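PDB 3QGM: p-nitrophenyl phosphatase (Pho2) from Archaeoglobus fulgidus, which probably acts as a metal-dependent phosphatase of the haloacid dehalogenase (HAD) superfamily, with a calcium ion bound in its putative active site. Local coordinates for residues V123-M134 / G165-M176. Numbering follows the deposited sequence.
Sequences VGSNRKINFELM and GTGMIIGALYWM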
loop_
_atom_site.group_PDB
_atom_site.type_symbol
_atom_site.label_atom_id
_atom_site.label_comp_id
_atom_site.label_asym_id
_atom_site.label_seq_id
_atom_site.Cartn_x
_atom_site.Cartn_y
_atom_site.Cartn_z
ATOM N N VAL A 123 -3.047 -5.006 -12.537
ATOM C CA VAL A 123 -3.492 -4.643 -11.214
ATOM C C VAL A 123 -4.822 -3.958 -11.381
ATOM O O VAL A 123 -4.926 -2.996 -12.087
ATOM C CB VAL A 123 -2.456 -3.710 -10.546
ATOM C CG1 VAL A 123 -3.110 -2.920 -9.447
ATOM C CG2 VAL A 123 -1.246 -4.526 -10.017
ATOM N N GLY A 124 -5.857 -4.519 -10.795
ATOM C CA GLY A 124 -7.153 -3.881 -10.673
ATOM C C GLY A 124 -7.632 -4.103 -9.227
ATOM O O GLY A 124 -7.175 -5.033 -8.548
ATOM N N SER A 125 -8.544 -3.245 -8.775
ATOM C CA SER A 125 -9.128 -3.371 -7.466
ATOM C C SER A 125 -9.777 -4.720 -7.249
ATOM O O SER A 125 -10.308 -5.306 -8.203
ATOM C CB SER A 125 -10.183 -2.304 -7.257
ATOM O OG SER A 125 -10.439 -2.209 -5.888
ATOM N N ASN A 126 -9.748 -5.199 -6.013
ATOM C CA ASN A 126 -10.414 -6.453 -5.629
ATOM C C ASN A 126 -10.933 -6.418 -4.189
ATOM O O ASN A 126 -10.134 -6.367 -3.211
ATOM C CB ASN A 126 -9.416 -7.597 -5.786
ATOM C CG ASN A 126 -10.074 -8.943 -5.853
ATOM O OD1 ASN A 126 -11.147 -9.143 -5.296
ATOM N ND2 ASN A 126 -9.417 -9.893 -6.506
ATOM N N ARG A 127 -12.259 -6.527 -4.049
ATOM C CA ARG A 127 -12.913 -6.528 -2.761
ATOM C C ARG A 127 -12.525 -7.798 -1.977
ATOM O O ARG A 127 -12.689 -7.874 -0.787
ATOM C CB ARG A 127 -14.446 -6.441 -2.987
ATOM C CG ARG A 127 -15.257 -5.920 -1.805
ATOM C CD ARG A 127 -16.738 -5.724 -2.195
ATOM N NE ARG A 127 -17.342 -6.944 -2.727
ATOM C CZ ARG A 127 -17.716 -7.992 -1.999
ATOM N NH1 ARG A 127 -17.545 -7.998 -0.673
ATOM N NH2 ARG A 127 -18.253 -9.053 -2.606
ATOM N N LYS A 128 -11.983 -8.790 -2.677
ATOM C CA LYS A 128 -11.510 -10.028 -2.090
ATOM C C LYS A 128 -9.981 -10.050 -1.952
ATOM O O LYS A 128 -9.375 -11.125 -1.791
ATOM C CB LYS A 128 -12.017 -11.222 -2.900
ATOM C CG LYS A 128 -13.494 -11.502 -2.680
ATOM C CD LYS A 128 -13.990 -12.794 -3.435
ATOM C CE LYS A 128 -15.473 -13.197 -3.054
ATOM N NZ LYS A 128 -16.511 -12.911 -4.130
ATOM N N ILE A 129 -9.363 -8.863 -1.985
ATOM C CA ILE A 129 -7.915 -8.781 -1.849
ATOM C C ILE A 129 -7.526 -9.389 -0.499
ATOM O O ILE A 129 -8.209 -9.213 0.526
ATOM C CB ILE A 129 -7.384 -7.294 -2.022
ATOM C CG1 ILE A 129 -5.860 -7.247 -2.142
ATOM C CG2 ILE A 129 -7.776 -6.426 -0.888
ATOM C CD1 ILE A 129 -5.327 -7.818 -3.386
ATOM N N ASN A 130 -6.432 -10.116 -0.495
ATOM C CA ASN A 130 -5.956 -10.764 0.733
ATOM C C ASN A 130 -4.450 -10.934 0.721
ATOM O O ASN A 130 -3.794 -10.547 -0.253
ATOM C CB ASN A 130 -6.680 -12.104 0.961
ATOM C CG ASN A 130 -6.384 -13.141 -0.109
ATOM O OD1 ASN A 130 -5.467 -13.004 -0.909
ATOM N ND2 ASN A 130 -7.205 -14.192 -0.134
ATOM N N PHE A 131 -3.887 -11.498 1.776
ATOM C CA PHE A 131 -2.423 -11.600 1.869
ATOM C C PHE A 131 -1.830 -12.440 0.729
ATOM O O PHE A 131 -0.801 -12.079 0.119
ATOM C CB PHE A 131 -2.037 -12.186 3.212
ATOM C CG PHE A 131 -0.585 -12.016 3.575
ATOM C CD1 PHE A 131 -0.096 -10.778 3.994
ATOM C CD2 PHE A 131 0.257 -13.091 3.582
ATOM C CE1 PHE A 131 1.253 -10.627 4.400
ATOM C CE2 PHE A 131 1.577 -12.951 3.955
ATOM C CZ PHE A 131 2.078 -11.702 4.377
ATOM N N GLU A 132 -2.490 -13.545 0.409
ATOM C CA GLU A 132 -1.984 -14.452 -0.626
ATOM C C GLU A 132 -1.955 -13.728 -1.954
ATOM O O GLU A 132 -0.943 -13.763 -2.652
ATOM C CB GLU A 132 -2.825 -15.743 -0.735
ATOM C CG GLU A 132 -2.645 -16.465 -2.102
ATOM C CD GLU A 132 -3.212 -17.899 -2.152
ATOM O OE1 GLU A 132 -4.397 -18.114 -1.792
ATOM O OE2 GLU A 132 -2.439 -18.801 -2.562
ATOM N N LEU A 133 -3.042 -13.043 -2.308
ATOM C CA LEU A 133 -3.050 -12.318 -3.581
ATOM C C LEU A 133 -2.005 -11.175 -3.591
ATOM O O LEU A 133 -1.339 -10.943 -4.626
ATOM C CB LEU A 133 -4.450 -11.789 -3.864
ATOM C CG LEU A 133 -4.800 -11.324 -5.251
ATOM C CD1 LEU A 133 -4.240 -12.276 -6.331
ATOM C CD2 LEU A 133 -6.332 -11.251 -5.310
HETATM N N MSE A 134 -1.801 -10.498 -2.459
HETATM C CA MSE A 134 -0.772 -9.456 -2.424
HETATM C C MSE A 134 0.630 -10.048 -2.528
HETATM O O MSE A 134 1.508 -9.443 -3.123
HETATM C CB MSE A 134 -0.889 -8.567 -1.195
HETATM C CG MSE A 134 0.098 -7.412 -1.245
HETATM SE SE MSE A 134 -0.485 -6.012 -2.442
HETATM C CE MSE A 134 -1.987 -5.430 -1.354
ATOM N N GLY A 165 -9.433 2.116 -3.446
ATOM C CA GLY A 165 -9.567 1.821 -4.881
ATOM C C GLY A 165 -8.302 1.119 -5.313
ATOM O O GLY A 165 -7.542 0.662 -4.505
ATOM N N THR A 166 -8.092 1.056 -6.607
ATOM C CA THR A 166 -7.012 0.325 -7.204
ATOM C C THR A 166 -5.647 0.874 -6.787
ATOM O O THR A 166 -4.657 0.135 -6.719
ATOM C CB THR A 166 -7.139 0.397 -8.730
ATOM O OG1 THR A 166 -8.400 -0.177 -9.108
ATOM C CG2 THR A 166 -5.952 -0.338 -9.389
ATOM N N GLY A 167 -5.612 2.167 -6.472
ATOM C CA GLY A 167 -4.374 2.812 -6.048
ATOM C C GLY A 167 -3.819 2.254 -4.753
ATOM O O GLY A 167 -2.640 2.409 -4.434
HETATM N N MSE A 168 -4.667 1.581 -3.997
HETATM C CA MSE A 168 -4.184 0.912 -2.838
HETATM C C MSE A 168 -3.131 -0.151 -3.173
HETATM O O MSE A 168 -2.091 -0.257 -2.467
HETATM C CB MSE A 168 -5.300 0.271 -2.064
HETATM C CG MSE A 168 -4.801 -0.111 -0.717
HETATM SE SE MSE A 168 -4.357 -1.943 -0.785
HETATM C CE MSE A 168 -6.182 -2.334 -0.208
ATOM N N ILE A 169 -3.408 -0.941 -4.210
ATOM C CA ILE A 169 -2.512 -2.022 -4.602
ATOM C C ILE A 169 -1.276 -1.356 -5.244
ATOM O O ILE A 169 -0.148 -1.692 -4.943
ATOM C CB ILE A 169 -3.175 -3.050 -5.560
ATOM C CG1 ILE A 169 -4.357 -3.758 -4.855
ATOM C CG2 ILE A 169 -2.140 -4.054 -6.028
ATOM C CD1 ILE A 169 -5.257 -4.552 -5.755
ATOM N N ILE A 170 -1.480 -0.323 -6.045
ATOM C CA ILE A 170 -0.342 0.403 -6.597
ATOM C C ILE A 170 0.595 0.945 -5.549
ATOM O O ILE A 170 1.812 0.867 -5.697
ATOM C CB ILE A 170 -0.783 1.543 -7.543
ATOM C CG1 ILE A 170 -1.520 0.957 -8.748
ATOM C CG2 ILE A 170 0.443 2.351 -8.012
ATOM C CD1 ILE A 170 -2.500 1.931 -9.460
ATOM N N GLY A 171 0.025 1.546 -4.521
ATOM C CA GLY A 171 0.793 2.114 -3.452
ATOM C C GLY A 171 1.536 1.061 -2.652
ATOM O O GLY A 171 2.718 1.245 -2.299
ATOM N N ALA A 172 0.863 -0.053 -2.381
ATOM C CA ALA A 172 1.523 -1.166 -1.681
ATOM C C ALA A 172 2.749 -1.662 -2.459
ATOM O O ALA A 172 3.808 -1.776 -1.911
ATOM C CB ALA A 172 0.552 -2.297 -1.417
ATOM N N LEU A 173 2.588 -1.920 -3.750
ATOM C CA LEU A 173 3.653 -2.442 -4.587
ATOM C C LEU A 173 4.791 -1.443 -4.734
ATOM O O LEU A 173 5.956 -1.818 -4.625
ATOM C CB LEU A 173 3.095 -2.830 -5.952
ATOM C CG LEU A 173 2.143 -4.015 -5.945
ATOM C CD1 LEU A 173 1.598 -4.213 -7.354
ATOM C CD2 LEU A 173 2.869 -5.286 -5.378
ATOM N N TYR A 174 4.453 -0.169 -4.898
ATOM C CA TYR A 174 5.430 0.908 -4.955
ATOM C C TYR A 174 6.257 0.974 -3.665
ATOM O O TYR A 174 7.503 1.089 -3.697
ATOM C CB TYR A 174 4.766 2.294 -5.217
ATOM C CG TYR A 174 5.774 3.410 -5.017
ATOM C CD1 TYR A 174 6.771 3.653 -5.946
ATOM C CD2 TYR A 174 5.803 4.137 -3.839
ATOM C CE1 TYR A 174 7.734 4.671 -5.732
ATOM C CE2 TYR A 174 6.749 5.115 -3.615
ATOM C CZ TYR A 174 7.712 5.372 -4.556
ATOM O OH TYR A 174 8.603 6.373 -4.293
ATOM N N TRP A 175 5.582 0.944 -2.530
ATOM C CA TRP A 175 6.322 1.054 -1.299
ATOM C C TRP A 175 7.281 -0.096 -1.065
ATOM O O TRP A 175 8.413 0.116 -0.591
ATOM C CB TRP A 175 5.381 1.205 -0.134
ATOM C CG TRP A 175 5.998 1.633 1.103
ATOM C CD1 TRP A 175 6.442 0.845 2.112
ATOM C CD2 TRP A 175 6.132 2.973 1.545
ATOM N NE1 TRP A 175 6.891 1.625 3.151
ATOM C CE2 TRP A 175 6.686 2.935 2.835
ATOM C CE3 TRP A 175 5.800 4.214 0.982
ATOM C CZ2 TRP A 175 7.003 4.096 3.552
ATOM C CZ3 TRP A 175 6.072 5.342 1.686
ATOM C CH2 TRP A 175 6.682 5.283 2.974
HETATM N N MSE A 176 6.864 -1.303 -1.442
HETATM C CA MSE A 176 7.643 -2.487 -1.171
HETATM C C MSE A 176 8.767 -2.683 -2.193
HETATM O O MSE A 176 9.792 -3.233 -1.856
HETATM C CB MSE A 176 6.721 -3.725 -1.163
HETATM C CG MSE A 176 5.756 -3.743 0.054
HETATM SE SE MSE A 176 4.903 -5.472 0.124
HETATM C CE MSE A 176 3.799 -5.353 -1.469
HETATM O O HOH W 1 -8.545 -1.775 -3.829
#
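Ile169, on helix 167-177, packs on Val123 at the end of strand 120-123 and on Ile129 in the loop that leads to helix 131-143. This is helix-on-sheet packing in the cap domain, whose parallel sheet of five strands is separate from the one bearing the calcium site, consistent with the C2 cap of HAD phosphatases. From CB outward, Ile169 first meets Val123: CB lies 3.9 Å from Val123 CG1, and CG2 lies 3.7 Å from the same methyl, the two side chains running past one another in opposite directions. CG1, anti to the carbonyl carbon (chi1 -63°), carries CD1 away from Val123, to 3.4 Å from Gly124 O and, tip to tip, 4.0 Å from Ile129 CD1. Val123 CG2 meets Leu173 CD1 end to end at 3.9 Å. Farther along helix 167-177, Ala172 meets selenomethionine Met134 of helix 131-143, which bends at chi2 and chi3 (77° and 69°), folding SE and CE over the Ala172 methyl; Met134 also packs on Met168 of the second subunit, so the layer runs on into the dimer interface. At Gly165 and Thr166 the contact turns polar. Thr166 OG1 weakly accepts from Ser125 N (3.1 Å) and is also bonded to Asn151 OD1, while Ser125 N has a second partner in Ser50 OG. Ser125 OG and Gly165 O are bridged by one water, which donates to Gly165 O at 2.7 Å.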